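Local coordinates for reducing-end xylose-releasing exo-oligoxylanase Rex8A (Paenibacillus barcinonensis, PDB 6SUD), which hydrolyses short linear and branched xylooligosaccharides, releasing xylose from their reducing ends in the breakdown of xylan, at residues K6-T11 against D276-R281; E44-Y49 against L353-R358; Y106-A111 against L161-H166. The protein carries 1 engineered substitution. All blocks are in the same frame, centred on the assembly; numbering follows the deposited sequence.

The three contacts sit on the periphery of a single chain, their centres 29 to 33 Å apart, and none touches another. Interactions 1 and 2 lie on opposite sides of the chain's centre and interlock along the sequence: each takes one segment from near the N-terminus and one from the later part of the chain. Interaction 3 joins residues 106-111 and 161-166, both within the spans bridged by the other two. None contributes to the annotated sugar pocket, where Glu70 and Asp265 are the inferred proton donor and acceptor. Still, the side chain of Tyr109 in interaction 3 is about 12 Å from a bound xylose, and Gly356 of interaction 2 lies about 13 Å from one.

Interaction 1. Residues K6-T11 against D276-R281; sequences KGAYDT and DWEWFR
Tyr9 and Phe280 lean their rings together at a slant, planes 37° apart, with CE1 of Phe280 3.4 Å from CG of Tyr9. Tyr9 CB lies beside Trp279 O, and with the ring set opposite the backbone N (chi1 179°) the hydroxyl end runs away from the contact. Next to this aromatic pair, helix 8-11 starts where helix 268-280 ends: Ala8 N reaches Glu278 O at 3.0 Å, and Tyr9 N bonds Trp279 O at 2.9 Å. Gly7, the N-cap, suits this junction, since its CA is 3.3 Å from Trp279 O and a beta carbon would collide there. Arg281 bends back at chi2 and chi3, giving NE to Trp277 O (2.8 Å) and NH2 to Glu278 O (2.9 Å), while Lys6 O and Gly7 CA lie over one guanidinium face. NH2 also pairs by charge with Glu278 OE1; OE2 accepts from Ala15 N. A leucine in place of Arg281 would probably leave the Glu278 carboxylate without this positive mate and Glu278 O with one donor fewer. Around the junction, Leu205 of helix 200-209 touches both Tyr9 and Trp279, whose NE1 bonds Tyr377 O, and helix 285-297 packs on Trp277.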
loop_
_atom_site.group_PDB
_atom_site.type_symbol
_atom_site.label_atom_id
_atom_site.label_comp_id
_atom_site.label_asym_id
_atom_site.label_seq_id
_atom_site.Cartn_x
_atom_site.Cartn_y
_atom_site.Cartn_z
ATOM N N LYS A 6 3.725 22.349 -7.521
ATOM C CA LYS A 6 4.889 21.540 -7.044
ATOM C C LYS A 6 4.462 20.682 -5.865
ATOM O O LYS A 6 3.843 21.198 -4.908
ATOM C CB LYS A 6 6.076 22.392 -6.587
ATOM C CG LYS A 6 6.724 23.249 -7.658
ATOM C CD LYS A 6 7.387 22.464 -8.760
ATOM C CE LYS A 6 8.053 23.389 -9.755
ATOM N NZ LYS A 6 8.673 22.641 -10.872
ATOM N N GLY A 7 4.883 19.425 -5.935
ATOM C CA GLY A 7 4.554 18.432 -4.911
ATOM C C GLY A 7 5.482 18.531 -3.718
ATOM O O GLY A 7 6.484 19.291 -3.782
ATOM N N ALA A 8 5.168 17.775 -2.663
ATOM C CA ALA A 8 5.978 17.688 -1.423
ATOM C C ALA A 8 7.403 17.205 -1.734
ATOM O O ALA A 8 8.341 17.598 -1.001
ATOM C CB ALA A 8 5.296 16.787 -0.425
ATOM N N TYR A 9 7.580 16.375 -2.765
ATOM C CA TYR A 9 8.921 15.921 -3.212
ATOM C C TYR A 9 9.811 17.140 -3.483
ATOM O O TYR A 9 10.989 17.107 -3.080
ATOM C CB TYR A 9 8.855 15.043 -4.459
ATOM C CG TYR A 9 10.216 14.594 -4.925
ATOM C CD1 TYR A 9 10.825 13.475 -4.379
ATOM C CD2 TYR A 9 10.913 15.313 -5.885
ATOM C CE1 TYR A 9 12.089 13.072 -4.785
ATOM C CE2 TYR A 9 12.177 14.927 -6.300
ATOM C CZ TYR A 9 12.765 13.803 -5.748
ATOM O OH TYR A 9 14.007 13.430 -6.166
ATOM N N ASP A 10 9.260 18.175 -4.124
ATOM C CA ASP A 10 10.024 19.368 -4.584
ATOM C C ASP A 10 10.142 20.406 -3.462
ATOM O O ASP A 10 11.237 20.987 -3.329
ATOM C CB ASP A 10 9.391 20.001 -5.826
ATOM C CG ASP A 10 9.473 19.129 -7.066
ATOM O OD1 ASP A 10 10.516 18.475 -7.264
ATOM O OD2 ASP A 10 8.487 19.112 -7.822
ATOM N N THR A 11 9.064 20.643 -2.706
ATOM C CA THR A 11 8.948 21.760 -1.728
ATOM C C THR A 11 9.456 21.325 -0.347
ATOM O O THR A 11 9.899 22.200 0.426
ATOM C CB THR A 11 7.505 22.271 -1.649
ATOM O OG1 THR A 11 6.697 21.247 -1.065
ATOM C CG2 THR A 11 6.936 22.652 -2.998
ATOM N N ASP A 276 0.221 10.148 -4.578
ATOM C CA ASP A 276 0.979 10.551 -5.799
ATOM C C ASP A 276 0.759 12.046 -6.065
ATOM O O ASP A 276 1.719 12.747 -6.482
ATOM C CB ASP A 276 0.547 9.759 -7.032
ATOM C CG ASP A 276 1.412 10.060 -8.245
ATOM O OD1 ASP A 276 2.642 9.998 -8.107
ATOM O OD2 ASP A 276 0.840 10.387 -9.314
ATOM N N TRP A 277 -0.486 12.501 -5.907
ATOM C CA TRP A 277 -0.832 13.936 -6.068
ATOM C C TRP A 277 -0.062 14.754 -5.024
ATOM O O TRP A 277 0.604 15.724 -5.416
ATOM C CB TRP A 277 -2.337 14.169 -5.975
ATOM C CG TRP A 277 -2.670 15.620 -6.112
ATOM C CD1 TRP A 277 -3.080 16.473 -5.139
ATOM C CD2 TRP A 277 -2.565 16.398 -7.311
ATOM N NE1 TRP A 277 -3.269 17.721 -5.650
ATOM C CE2 TRP A 277 -2.953 17.712 -6.978
ATOM C CE3 TRP A 277 -2.171 16.117 -8.623
ATOM C CZ2 TRP A 277 -2.966 18.740 -7.919
ATOM C CZ3 TRP A 277 -2.165 17.143 -9.546
ATOM C CH2 TRP A 277 -2.564 18.435 -9.200
ATOM N N GLU A 278 -0.120 14.347 -3.754
ATOM C CA GLU A 278 0.572 15.057 -2.640
ATOM C C GLU A 278 2.083 15.138 -2.937
ATOM O O GLU A 278 2.650 16.241 -2.844
ATOM C CB GLU A 278 0.261 14.390 -1.299
ATOM C CG GLU A 278 0.988 15.018 -0.120
ATOM C CD GLU A 278 0.813 16.510 0.103
ATOM O OE1 GLU A 278 -0.055 17.124 -0.559
ATOM O OE2 GLU A 278 1.552 17.065 0.964
ATOM N N TRP A 279 2.727 14.024 -3.293
ATOM C CA TRP A 279 4.206 13.963 -3.477
ATOM C C TRP A 279 4.647 14.671 -4.761
ATOM O O TRP A 279 5.696 15.366 -4.704
ATOM C CB TRP A 279 4.701 12.512 -3.465
ATOM C CG TRP A 279 4.728 11.898 -2.098
ATOM C CD1 TRP A 279 4.247 12.435 -0.941
ATOM C CD2 TRP A 279 5.259 10.606 -1.750
ATOM N NE1 TRP A 279 4.460 11.575 0.104
ATOM C CE2 TRP A 279 5.075 10.447 -0.359
ATOM C CE3 TRP A 279 5.868 9.571 -2.470
ATOM C CZ2 TRP A 279 5.472 9.293 0.315
ATOM C CZ3 TRP A 279 6.267 8.436 -1.795
ATOM C CH2 TRP A 279 6.082 8.311 -0.417
ATOM N N PHE A 280 3.957 14.459 -5.888
ATOM C CA PHE A 280 4.492 14.807 -7.239
ATOM C C PHE A 280 3.595 15.796 -7.990
ATOM O O PHE A 280 4.143 16.454 -8.892
ATOM C CB PHE A 280 4.763 13.534 -8.042
ATOM C CG PHE A 280 5.905 12.743 -7.466
ATOM C CD1 PHE A 280 7.186 13.270 -7.441
ATOM C CD2 PHE A 280 5.712 11.489 -6.927
ATOM C CE1 PHE A 280 8.236 12.566 -6.882
ATOM C CE2 PHE A 280 6.759 10.794 -6.341
ATOM C CZ PHE A 280 8.028 11.320 -6.339
ATOM N N ARG A 281 2.293 15.869 -7.677
ATOM C CA ARG A 281 1.364 16.921 -8.185
ATOM C C ARG A 281 1.412 16.921 -9.726
ATOM O O ARG A 281 1.379 18.007 -10.312
ATOM C CB ARG A 281 1.762 18.277 -7.576
ATOM C CG ARG A 281 0.604 19.189 -7.185
ATOM C CD ARG A 281 -0.215 18.693 -6.003
ATOM N NE ARG A 281 0.553 18.428 -4.792
ATOM C CZ ARG A 281 0.901 19.331 -3.871
ATOM N NH1 ARG A 281 0.572 20.609 -4.014
ATOM N NH2 ARG A 281 1.608 18.950 -2.818
HETATM O O HOH W 1 4.002 20.908 -1.815
#

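Interaction 2. Residues E44-Y49 against L353-R358; sequences EHTRIY and LRQGKR
His45 and Thr46 meet Gln355 and Gly356 in a small loop-to-loop contact at the protein surface, tying the turn after helix 25-41 to the segment that leads into helix 359-373. One backbone hydrogen bond pins it: Gly356 N gives its hydrogen to His45 O at 2.9 Å. The same oxygen lies 3.1 Å from Gln355 CA in a CA-H...O contact, so two successive residues of the later loop close round one carbonyl. Gly356 fits here because the backbone has a positive phi of 85°, which a residue with a beta carbon adopts less readily.

Family 8 glycosidases are (alpha/alpha)6 barrels, and here connecting loops from near the two ends of the barrel sequence are brought together, the first long helix of the chain being linked to the last.

Side chains fill in beside the bond. Thr46 OG1 stands above the plane of the Gln355 amide, 3.5 Å from CD, with OE1 and NE2 only slightly farther. Its polar partner is Asp43 OD1, which also receives His45 N; a short beta-branched residue can thus serve the turn with its hydroxyl and the neighbouring loop with its methyl. That methyl, CG2, is set opposite the backbone N of Thr46 and approaches Leu353 CD1 at 4.2 Å. Gln355 stretches out beyond CG, bringing OE1 to 3.6 Å from His45 CB. Leu353 suits its place because it offers an apolar branch to the Thr46 methyl, and it also packs on Asn363 and Tyr366 of helix 359-373. Arg359 of that helix bonds Arg47 O through NH2 and Gly356 O through NH1, a second bridge between the loops.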
loop_
_atom_site.group_PDB
_atom_site.type_symbol
_atom_site.label_atom_id
_atom_site.label_comp_id
_atom_site.label_asym_id
_atom_site.label_seq_id
_atom_site.Cartn_x
_atom_site.Cartn_y
_atom_site.Cartn_z
ATOM N N GLU A 44 -4.887 -7.514 23.296
ATOM C CA GLU A 44 -5.052 -8.763 22.505
ATOM C C GLU A 44 -6.083 -8.611 21.374
ATOM O O GLU A 44 -6.034 -9.458 20.460
ATOM C CB GLU A 44 -5.422 -9.927 23.432
ATOM C CG GLU A 44 -4.201 -10.563 24.074
ATOM C CD GLU A 44 -4.437 -11.642 25.121
ATOM O OE1 GLU A 44 -5.565 -12.181 25.186
ATOM O OE2 GLU A 44 -3.475 -11.953 25.869
ATOM N N HIS A 45 -6.969 -7.605 21.425
ATOM C CA HIS A 45 -8.110 -7.416 20.481
ATOM C C HIS A 45 -7.818 -6.317 19.464
ATOM O O HIS A 45 -8.679 -6.089 18.612
ATOM C CB HIS A 45 -9.395 -7.042 21.233
ATOM C CG HIS A 45 -9.638 -7.881 22.440
ATOM N ND1 HIS A 45 -9.866 -9.240 22.357
ATOM C CD2 HIS A 45 -9.633 -7.572 23.756
ATOM C CE1 HIS A 45 -10.008 -9.731 23.569
ATOM N NE2 HIS A 45 -9.864 -8.730 24.448
ATOM N N THR A 46 -6.660 -5.672 19.563
ATOM C CA THR A 46 -6.322 -4.439 18.810
ATOM C C THR A 46 -5.000 -4.615 18.057
ATOM O O THR A 46 -4.955 -4.247 16.875
ATOM C CB THR A 46 -6.180 -3.234 19.741
ATOM O OG1 THR A 46 -7.342 -3.123 20.571
ATOM C CG2 THR A 46 -5.959 -1.948 18.975
ATOM N N ARG A 47 -3.957 -5.115 18.717
ATOM C CA ARG A 47 -2.595 -5.140 18.108
ATOM C C ARG A 47 -2.576 -6.063 16.896
ATOM O O ARG A 47 -3.348 -7.031 16.857
ATOM C CB ARG A 47 -1.502 -5.634 19.055
ATOM C CG ARG A 47 -1.478 -7.144 19.246
ATOM C CD ARG A 47 -0.624 -7.490 20.436
ATOM N NE ARG A 47 0.765 -7.176 20.161
ATOM C CZ ARG A 47 1.708 -6.986 21.073
ATOM N NH1 ARG A 47 2.938 -6.704 20.687
ATOM N NH2 ARG A 47 1.430 -7.054 22.363
ATOM N N ILE A 48 -1.690 -5.777 15.949
ATOM C CA ILE A 48 -1.470 -6.661 14.769
ATOM C C ILE A 48 0.009 -7.032 14.663
ATOM O O ILE A 48 0.324 -7.832 13.769
ATOM C CB ILE A 48 -2.001 -5.997 13.488
ATOM C CG1 ILE A 48 -1.274 -4.690 13.177
ATOM C CG2 ILE A 48 -3.510 -5.811 13.576
ATOM C CD1 ILE A 48 -1.677 -4.054 11.868
ATOM N N TYR A 49 0.851 -6.525 15.564
ATOM C CA TYR A 49 2.315 -6.772 15.590
ATOM C C TYR A 49 2.682 -7.660 16.781
ATOM O O TYR A 49 2.150 -7.454 17.886
ATOM C CB TYR A 49 3.087 -5.457 15.624
ATOM C CG TYR A 49 4.565 -5.624 15.878
ATOM C CD1 TYR A 49 5.427 -6.068 14.887
ATOM C CD2 TYR A 49 5.106 -5.344 17.124
ATOM C CE1 TYR A 49 6.787 -6.198 15.118
ATOM C CE2 TYR A 49 6.458 -5.486 17.372
ATOM C CZ TYR A 49 7.304 -5.917 16.372
ATOM O OH TYR A 49 8.637 -6.047 16.652
ATOM N N LEU A 353 -9.664 2.715 15.807
ATOM C CA LEU A 353 -9.122 1.457 15.240
ATOM C C LEU A 353 -10.185 0.364 15.347
ATOM O O LEU A 353 -10.935 0.327 16.353
ATOM C CB LEU A 353 -7.869 1.054 16.011
ATOM C CG LEU A 353 -6.611 1.841 15.665
ATOM C CD1 LEU A 353 -5.531 1.587 16.707
ATOM C CD2 LEU A 353 -6.119 1.498 14.266
ATOM N N ARG A 354 -10.226 -0.532 14.371
ATOM C CA ARG A 354 -11.086 -1.730 14.467
ATOM C C ARG A 354 -10.495 -2.693 15.504
ATOM O O ARG A 354 -9.255 -2.728 15.650
ATOM C CB ARG A 354 -11.238 -2.385 13.098
ATOM C CG ARG A 354 -12.277 -3.490 13.088
ATOM C CD ARG A 354 -12.642 -3.893 11.683
ATOM N NE ARG A 354 -13.672 -4.912 11.726
ATOM C CZ ARG A 354 -14.133 -5.571 10.671
ATOM N NH1 ARG A 354 -13.654 -5.325 9.462
ATOM N NH2 ARG A 354 -15.076 -6.483 10.832
ATOM N N GLN A 355 -11.357 -3.450 16.189
ATOM C CA GLN A 355 -10.946 -4.558 17.093
ATOM C C GLN A 355 -11.537 -5.889 16.618
ATOM O O GLN A 355 -12.450 -5.880 15.781
ATOM C CB GLN A 355 -11.357 -4.254 18.535
ATOM C CG GLN A 355 -10.763 -2.954 19.057
ATOM C CD GLN A 355 -10.826 -2.840 20.559
ATOM O OE1 GLN A 355 -10.928 -3.834 21.276
ATOM N NE2 GLN A 355 -10.748 -1.615 21.049
ATOM N N GLY A 356 -10.997 -6.990 17.146
ATOM C CA GLY A 356 -11.491 -8.358 16.908
ATOM C C GLY A 356 -10.917 -8.961 15.639
ATOM O O GLY A 356 -10.004 -8.354 15.055
ATOM N N LYS A 357 -11.489 -10.086 15.204
ATOM C CA LYS A 357 -10.833 -11.070 14.298
ATOM C C LYS A 357 -10.468 -10.429 12.949
ATOM O O LYS A 357 -9.410 -10.803 12.387
ATOM C CB LYS A 357 -11.733 -12.301 14.138
ATOM C CG LYS A 357 -11.337 -13.236 13.005
ATOM C CD LYS A 357 -11.879 -14.635 13.127
ATOM C CE LYS A 357 -11.163 -15.608 12.209
ATOM N NZ LYS A 357 -9.742 -15.807 12.593
ATOM N N ARG A 358 -11.260 -9.486 12.440
ATOM C CA ARG A 358 -11.117 -8.986 11.042
ATOM C C ARG A 358 -10.290 -7.695 10.970
ATOM O O ARG A 358 -10.282 -7.056 9.898
ATOM C CB ARG A 358 -12.508 -8.755 10.451
ATOM C CG ARG A 358 -13.367 -10.008 10.411
ATOM C CD ARG A 358 -12.824 -11.026 9.432
ATOM N NE ARG A 358 -12.999 -12.400 9.880
ATOM C CZ ARG A 358 -12.600 -13.476 9.208
ATOM N NH1 ARG A 358 -12.005 -13.354 8.031
ATOM N NH2 ARG A 358 -12.835 -14.679 9.697
#

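Interaction 3. Residues Y106-A111 against L161-H166; sequences YKDYFA and LHACLH
Tyr109 lays the CE1 side of its ring along the backbone of helix 153-170 at Ala163 and Cys164. Cys164 N is at the ring's edge, close to its plane and 3.8 Å from CE1, and Cys164 SG is a looser neighbour of the same carbon at 4.4 Å. CE1 also meets the methyl of Ala163 at 3.9 Å, while the phenol OH comes to 3.3 Å from Ala163 O. The hydroxyl's hydrogen-bond partner is Asp174 O, which probably helps fix the reach of the ring. With CG turned opposite the carbonyl carbon (chi1 -65°), the ring leaves the loop beside the backbone N of Tyr109 and its far end gains on the helix.

The loop rests on the methyl of Ala163. Its CB points at the loop and touches Asp108 CB and Lys107 O, each at 3.8 Å; alanine is apt because the loop backbone comes so near that a long side chain would have little room. No hydrogen bond joins the two segments, so shape and van der Waals contact carry the fit.

The loop owes its form to a type II beta turn closed by Tyr109 N to Tyr106 O at 2.9 Å. Asp108 takes the third position with a positive phi of 83°, a place more often given to glycine or asparagine, and its CB points at Ala163. Lys107 NZ forms a salt bridge with Asp108 OD2 at 3.5 Å, which probably offsets part of the carboxylate's charge.

From the same helix, Gln167 donates to Lys107 O. Glu130 of helix 127-144 touches both Tyr109 and Cys164 and accepts from Phe110 N, while helix 215-232 packs against Leu161 and Leu165.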
loop_
_atom_site.group_PDB
_atom_site.type_symbol
_atom_site.label_atom_id
_atom_site.label_comp_id
_atom_site.label_asym_id
_atom_site.label_seq_id
_atom_site.Cartn_x
_atom_site.Cartn_y
_atom_site.Cartn_z
ATOM N N TYR A 106 11.408 -18.204 -8.260
ATOM C CA TYR A 106 10.983 -17.031 -7.440
ATOM C C TYR A 106 12.156 -16.432 -6.645
ATOM O O TYR A 106 11.921 -15.670 -5.693
ATOM C CB TYR A 106 9.841 -17.429 -6.499
ATOM C CG TYR A 106 8.587 -17.939 -7.165
ATOM C CD1 TYR A 106 8.020 -17.275 -8.239
ATOM C CD2 TYR A 106 7.941 -19.075 -6.699
ATOM C CE1 TYR A 106 6.865 -17.738 -8.851
ATOM C CE2 TYR A 106 6.781 -19.547 -7.292
ATOM C CZ TYR A 106 6.241 -18.879 -8.374
ATOM O OH TYR A 106 5.101 -19.338 -8.965
ATOM N N LYS A 107 13.395 -16.737 -7.033
ATOM C CA LYS A 107 14.623 -16.267 -6.341
ATOM C C LYS A 107 14.523 -14.762 -6.063
ATOM O O LYS A 107 14.287 -14.005 -7.021
ATOM C CB LYS A 107 15.844 -16.544 -7.225
ATOM C CG LYS A 107 17.191 -16.243 -6.580
ATOM C CD LYS A 107 18.370 -16.737 -7.395
ATOM C CE LYS A 107 18.749 -15.801 -8.521
ATOM N NZ LYS A 107 19.580 -14.670 -8.038
ATOM N N ASP A 108 14.699 -14.355 -4.798
ATOM C CA ASP A 108 14.770 -12.938 -4.339
ATOM C C ASP A 108 13.360 -12.362 -4.153
ATOM O O ASP A 108 13.251 -11.313 -3.509
ATOM C CB ASP A 108 15.614 -12.064 -5.272
ATOM C CG ASP A 108 17.050 -12.539 -5.443
ATOM O OD1 ASP A 108 17.533 -13.270 -4.557
ATOM O OD2 ASP A 108 17.677 -12.164 -6.459
ATOM N N TYR A 109 12.321 -13.010 -4.695
ATOM C CA TYR A 109 10.903 -12.729 -4.333
ATOM C C TYR A 109 10.603 -13.296 -2.939
ATOM O O TYR A 109 11.403 -14.086 -2.387
ATOM C CB TYR A 109 9.924 -13.334 -5.344
ATOM C CG TYR A 109 9.954 -12.796 -6.755
ATOM C CD1 TYR A 109 10.479 -11.553 -7.073
ATOM C CD2 TYR A 109 9.369 -13.524 -7.777
ATOM C CE1 TYR A 109 10.443 -11.067 -8.370
ATOM C CE2 TYR A 109 9.333 -13.061 -9.079
ATOM C CZ TYR A 109 9.862 -11.819 -9.375
ATOM O OH TYR A 109 9.816 -11.353 -10.661
ATOM N N PHE A 110 9.454 -12.904 -2.383
ATOM C CA PHE A 110 8.961 -13.327 -1.045
ATOM C C PHE A 110 7.719 -14.193 -1.235
ATOM O O PHE A 110 6.857 -13.821 -2.049
ATOM C CB PHE A 110 8.638 -12.111 -0.179
ATOM C CG PHE A 110 9.824 -11.208 0.039
ATOM C CD1 PHE A 110 10.213 -10.305 -0.938
ATOM C CD2 PHE A 110 10.578 -11.307 1.198
ATOM C CE1 PHE A 110 11.324 -9.492 -0.748
ATOM C CE2 PHE A 110 11.680 -10.491 1.393
ATOM C CZ PHE A 110 12.045 -9.581 0.419
ATOM N N ALA A 111 7.674 -15.336 -0.565
ATOM C CA ALA A 111 6.485 -16.217 -0.506
ATOM C C ALA A 111 5.335 -15.381 0.066
ATOM O O ALA A 111 5.574 -14.651 1.037
ATOM C CB ALA A 111 6.790 -17.433 0.337
ATOM N N LEU A 161 14.192 -5.262 -6.571
ATOM C CA LEU A 161 13.710 -4.581 -7.802
ATOM C C LEU A 161 14.454 -5.138 -9.026
ATOM O O LEU A 161 13.855 -5.152 -10.114
ATOM C CB LEU A 161 13.896 -3.066 -7.679
ATOM C CG LEU A 161 12.992 -2.356 -6.672
ATOM C CD1 LEU A 161 13.128 -0.849 -6.819
ATOM C CD2 LEU A 161 11.537 -2.772 -6.838
ATOM N N HIS A 162 15.696 -5.597 -8.868
ATOM C CA HIS A 162 16.412 -6.331 -9.952
ATOM C C HIS A 162 15.595 -7.562 -10.373
ATOM O O HIS A 162 15.329 -7.716 -11.585
ATOM C CB HIS A 162 17.822 -6.758 -9.543
ATOM C CG HIS A 162 18.460 -7.580 -10.608
ATOM N ND1 HIS A 162 18.929 -7.014 -11.766
ATOM C CD2 HIS A 162 18.649 -8.915 -10.728
ATOM C CE1 HIS A 162 19.406 -7.958 -12.551
ATOM N NE2 HIS A 162 19.238 -9.135 -11.942
ATOM N N ALA A 163 15.215 -8.415 -9.414
ATOM C CA ALA A 163 14.433 -9.642 -9.680
ATOM C C ALA A 163 13.080 -9.244 -10.291
ATOM O O ALA A 163 12.654 -9.872 -11.271
ATOM C CB ALA A 163 14.295 -10.460 -8.426
ATOM N N CYS A 164 12.453 -8.180 -9.782
ATOM C CA CYS A 164 11.137 -7.685 -10.268
ATOM C C CYS A 164 11.168 -7.450 -11.782
ATOM O O CYS A 164 10.149 -7.706 -12.435
ATOM C CB CYS A 164 10.750 -6.388 -9.580
ATOM S SG CYS A 164 10.205 -6.653 -7.874
ATOM N N LEU A 165 12.278 -6.945 -12.324
ATOM C CA LEU A 165 12.355 -6.629 -13.770
ATOM C C LEU A 165 13.050 -7.742 -14.559
ATOM O O LEU A 165 12.730 -7.857 -15.753
ATOM C CB LEU A 165 13.072 -5.295 -13.973
ATOM C CG LEU A 165 12.408 -4.085 -13.323
ATOM C CD1 LEU A 165 13.060 -2.806 -13.826
ATOM C CD2 LEU A 165 10.900 -4.070 -13.583
ATOM N N HIS A 166 13.936 -8.526 -13.939
ATOM C CA HIS A 166 14.893 -9.392 -14.679
ATOM C C HIS A 166 14.770 -10.870 -14.309
ATOM O O HIS A 166 15.630 -11.644 -14.774
ATOM C CB HIS A 166 16.319 -8.895 -14.441
ATOM C CG HIS A 166 16.533 -7.495 -14.896
ATOM N ND1 HIS A 166 16.510 -7.146 -16.234
ATOM C CD2 HIS A 166 16.771 -6.362 -14.206
ATOM C CE1 HIS A 166 16.735 -5.846 -16.345
ATOM N NE2 HIS A 166 16.904 -5.349 -15.116
#